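Side-chain contacts in sulfate transporter 4.1, chloroplastic (Arabidopsis thaliana, PDB 7LHV), which cotransports sulfate with protons across a membrane and may help regulate sulfate assimilation: residues T388-F391 with S392-A395; R460-S463 with L464-T468. All coordinates share one frame; numbering follows the deposited sequence.

Contact 1 (T388-F391 with S392-A395). With SO4 (sulfate ion), chain D.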
# COMPACT_ATOMS: atom_id res chain seq x y z
N THR A 388 -12.65 15.45 -17.79
CA THR A 388 -11.90 15.96 -16.65
C THR A 388 -11.19 17.26 -17.02
O THR A 388 -11.39 17.79 -18.11
CB THR A 388 -10.88 14.93 -16.16
OG1 THR A 388 -10.02 14.56 -17.24
CG2 THR A 388 -11.59 13.69 -15.64
N GLY A 389 -10.36 17.77 -16.11
CA GLY A 389 -9.64 18.99 -16.39
C GLY A 389 -8.59 18.80 -17.47
O GLY A 389 -8.02 17.73 -17.63
N SER A 390 -8.34 19.88 -18.21
CA SER A 390 -7.42 19.85 -19.34
C SER A 390 -6.18 20.66 -19.02
O SER A 390 -6.27 21.81 -18.58
CB SER A 390 -8.10 20.42 -20.59
OG SER A 390 -9.33 19.78 -20.83
N PHE A 391 -5.01 20.05 -19.23
CA PHE A 391 -3.75 20.76 -19.02
C PHE A 391 -3.60 21.92 -19.99
O PHE A 391 -3.12 22.99 -19.61
CB PHE A 391 -2.57 19.80 -19.16
CG PHE A 391 -2.34 18.92 -17.97
CD1 PHE A 391 -1.53 19.34 -16.93
CD2 PHE A 391 -2.92 17.67 -17.89
CE1 PHE A 391 -1.31 18.53 -15.83
CE2 PHE A 391 -2.70 16.85 -16.80
CZ PHE A 391 -1.90 17.28 -15.77
N SER A 392 -4.01 21.72 -21.24
CA SER A 392 -3.83 22.75 -22.26
C SER A 392 -4.90 23.83 -22.16
O SER A 392 -4.59 25.02 -22.16
CB SER A 392 -3.86 22.11 -23.65
OG SER A 392 -2.91 21.07 -23.76
N ARG A 393 -6.16 23.42 -22.08
CA ARG A 393 -7.26 24.38 -22.09
C ARG A 393 -7.29 25.20 -20.81
O ARG A 393 -7.59 26.40 -20.85
CB ARG A 393 -8.58 23.65 -22.32
CG ARG A 393 -8.82 23.27 -23.76
CD ARG A 393 -10.26 22.88 -23.98
NE ARG A 393 -10.63 21.73 -23.16
CZ ARG A 393 -10.43 20.47 -23.52
NH1 ARG A 393 -9.90 20.15 -24.69
NH2 ARG A 393 -10.78 19.50 -22.68
N SER A 394 -7.00 24.58 -19.66
CA SER A 394 -6.96 25.34 -18.42
C SER A 394 -5.85 26.38 -18.45
O SER A 394 -6.04 27.51 -17.99
CB SER A 394 -6.77 24.41 -17.23
OG SER A 394 -7.77 23.41 -17.21
N ALA A 395 -4.69 26.02 -18.99
CA ALA A 395 -3.63 27.01 -19.16
C ALA A 395 -4.10 28.15 -20.05
O ALA A 395 -4.10 29.32 -19.63
CB ALA A 395 -2.38 26.35 -19.74
S SO4 D . -4.94 17.79 -22.52
O1 SO4 D . -3.71 18.40 -23.02
O2 SO4 D . -5.07 18.04 -21.09
O3 SO4 D . -4.89 16.35 -22.75
O4 SO4 D . -6.09 18.35 -23.23
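Over one face of the Arg393 guanidinium, toward its rim, lies the CB of Ser390, 3.3 Å above the plane. The Phe391 ring instead offers an edge, its CD2 3.9 Å from the sulfate O2 and nearly level with it; the ring is modelled in two conformers, so this approach is tentative. The bend of the arginine chain at chi3 (-61°) folds the guanidinium back beside Ser390, while its NH2 is held by the carbonyl of Pro151 and NH1 more weakly by Gln112. One turn on, the carbonyl of Ser390 takes two bonds from a single residue. Ser394 N reaches Ser390 O at 3.1 Å from well above the carbonyl plane, and Ser394 OG lies 2.6 Å from the same oxygen, tilted only 16° from that plane; the same hydroxyl accepts from Ala148 N. Ser390 holds the N-cap position between strand 388-389 and helix 391-399, though its side chain makes no capping bond, and the N-terminal end of the helix faces the sulfate with the amide of Phe391. Phe391 N donates to sulfate O2 at 2.7 Å, and Ser392 OG to sulfate O1 at 2.9 Å, its hydroxyl lying beside its own backbone N (chi1 -55°). The sulfate also takes a bond from Ala153 N at the start of helix 153-166, as in SLC26 transporters, where two helix N-termini converge on the anion and would stabilise its charge. Replacing Ser394 by an alanine would probably leave Ser390 O with the backbone donor alone and Ala148 N without its hydroxyl partner. Farther along, Ala395 N bonds weakly to Phe391 O.

Contact 2 (R460-S463 with L464-T468)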
# COMPACT_ATOMS: atom_id res chain seq x y z
N ARG A 460 16.72 7.52 -8.09
CA ARG A 460 15.63 6.60 -7.77
C ARG A 460 14.35 7.01 -8.49
O ARG A 460 13.64 6.17 -9.05
CB ARG A 460 15.41 6.55 -6.26
CG ARG A 460 14.26 5.66 -5.84
CD ARG A 460 13.68 6.11 -4.51
NE ARG A 460 12.88 7.32 -4.65
CZ ARG A 460 12.32 7.97 -3.64
NH1 ARG A 460 12.45 7.56 -2.39
NH2 ARG A 460 11.61 9.07 -3.89
N ASP A 461 14.04 8.31 -8.48
CA ASP A 461 12.88 8.80 -9.21
C ASP A 461 13.06 8.61 -10.71
O ASP A 461 12.09 8.30 -11.42
CB ASP A 461 12.64 10.27 -8.88
CG ASP A 461 12.14 10.48 -7.47
OD1 ASP A 461 11.73 9.49 -6.83
OD2 ASP A 461 12.16 11.63 -6.99
N PHE A 462 14.28 8.79 -11.21
CA PHE A 462 14.53 8.53 -12.63
C PHE A 462 14.31 7.06 -12.96
O PHE A 462 13.77 6.74 -14.03
CB PHE A 462 15.95 8.95 -13.00
CG PHE A 462 16.33 8.62 -14.42
CD1 PHE A 462 15.96 9.47 -15.45
CD2 PHE A 462 17.03 7.47 -14.72
CE1 PHE A 462 16.30 9.18 -16.75
CE2 PHE A 462 17.36 7.18 -16.02
CZ PHE A 462 17.00 8.03 -17.04
N SER A 463 14.74 6.16 -12.08
CA SER A 463 14.51 4.74 -12.31
C SER A 463 13.03 4.42 -12.32
O SER A 463 12.56 3.64 -13.16
CB SER A 463 15.23 3.91 -11.25
OG SER A 463 16.63 4.06 -11.35
N LEU A 464 12.27 5.00 -11.40
CA LEU A 464 10.82 4.81 -11.40
C LEU A 464 10.20 5.32 -12.69
O LEU A 464 9.35 4.65 -13.30
CB LEU A 464 10.19 5.51 -10.20
CG LEU A 464 10.27 4.79 -8.85
CD1 LEU A 464 9.62 5.63 -7.77
CD2 LEU A 464 9.62 3.43 -8.94
N TRP A 465 10.61 6.51 -13.13
CA TRP A 465 10.08 7.08 -14.36
C TRP A 465 10.37 6.18 -15.55
O TRP A 465 9.48 5.88 -16.35
CB TRP A 465 10.69 8.47 -14.58
CG TRP A 465 10.13 9.24 -15.73
CD1 TRP A 465 9.14 10.18 -15.69
CD2 TRP A 465 10.53 9.16 -17.11
NE1 TRP A 465 8.90 10.68 -16.94
CE2 TRP A 465 9.73 10.06 -17.83
CE3 TRP A 465 11.48 8.40 -17.80
CZ2 TRP A 465 9.86 10.23 -19.20
CZ3 TRP A 465 11.60 8.57 -19.16
CH2 TRP A 465 10.79 9.48 -19.85
N THR A 466 11.62 5.72 -15.67
CA THR A 466 12.01 4.89 -16.80
C THR A 466 11.28 3.56 -16.79
O THR A 466 10.81 3.09 -17.84
CB THR A 466 13.52 4.68 -16.80
OG1 THR A 466 14.18 5.94 -16.78
CG2 THR A 466 13.95 3.91 -18.03
N ILE A 467 11.18 2.92 -15.62
CA ILE A 467 10.50 1.63 -15.54
C ILE A 467 9.04 1.77 -15.92
O ILE A 467 8.51 0.99 -16.72
CB ILE A 467 10.67 1.03 -14.13
CG1 ILE A 467 12.05 0.39 -13.99
CG2 ILE A 467 9.59 0.00 -13.86
CD1 ILE A 467 12.41 0.03 -12.56
N THR A 468 8.36 2.78 -15.35
CA THR A 468 6.95 2.96 -15.66
C THR A 468 6.74 3.26 -17.13
O THR A 468 5.84 2.69 -17.77
CB THR A 468 6.36 4.08 -14.80
OG1 THR A 468 6.69 3.85 -13.43
CG2 THR A 468 4.86 4.12 -14.94
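Phe462 O is gripped twice by Thr466, whose N and OG1 each stand 2.9 Å from it and come from opposite faces of the carbonyl plane. The backbone bond is fairly straight (163° at the hydrogen), an ordinary helical step, and the hydroxyl adds a second donor because OG1 lies beside its own N (chi1 -55°). The same OG1 also sits over one face of the Phe462 ring, displaced toward the rim and 3.5 Å from both Phe462 CE2 and CZ. With Phe462 CG anti to the backbone N (chi1 176°), the ring projects outward and leans slightly toward the following turn, crossing Thr466 obliquely. Two residues on, Thr468 does the same with its hydroxyl, its OG1 2.8 Å from Leu464 O. On another side of helix 459-474, Leu464 CG rests 3.6 Å from Arg460 O, one turn back. Arg460 takes Asp461 side-on: NE and NH2 both point in the guanidinium plane at OD1, the shorter being NH2 to OD1 at 3.0 Å, a salt bridge. Phe491 of helix 477-496, part of the bound sphingosine-phosphate site, packs against Leu464 and makes a cation-pi contact with Arg460. The other oxygen, Asp461 OD2, bonds to Ser584 of the second subunit, while Trp465 NE1 bonds to Ser210 of helix 206-229. The threonine hydroxyls thus donate to carbonyls of their own helix, whereas the Asp461 carboxylate divides its oxygens between a neighbouring arginine and the dimer partner.

How the contacts relate
Contact 1 comes first along the chain and contact 2 follows some 65 residues later, both inside the sulfate permease region. Their centres lie 26 Å apart and their nearest atoms about 13 Å, without touching. Contact 1 joins strand 388-389, paired antiparallel with strand 149-150, to helix 391-399 at the bound sulfate. Contact 2 lies wholly on helix 459-474, against helices 206-229 and 477-496, close to bound lipid and to the STAS domain of the second subunit. By analogy with SLC26 relatives, the first probably belongs to the substrate-carrying core and the second to the gate domain, thus separating anion binding from dimer contact.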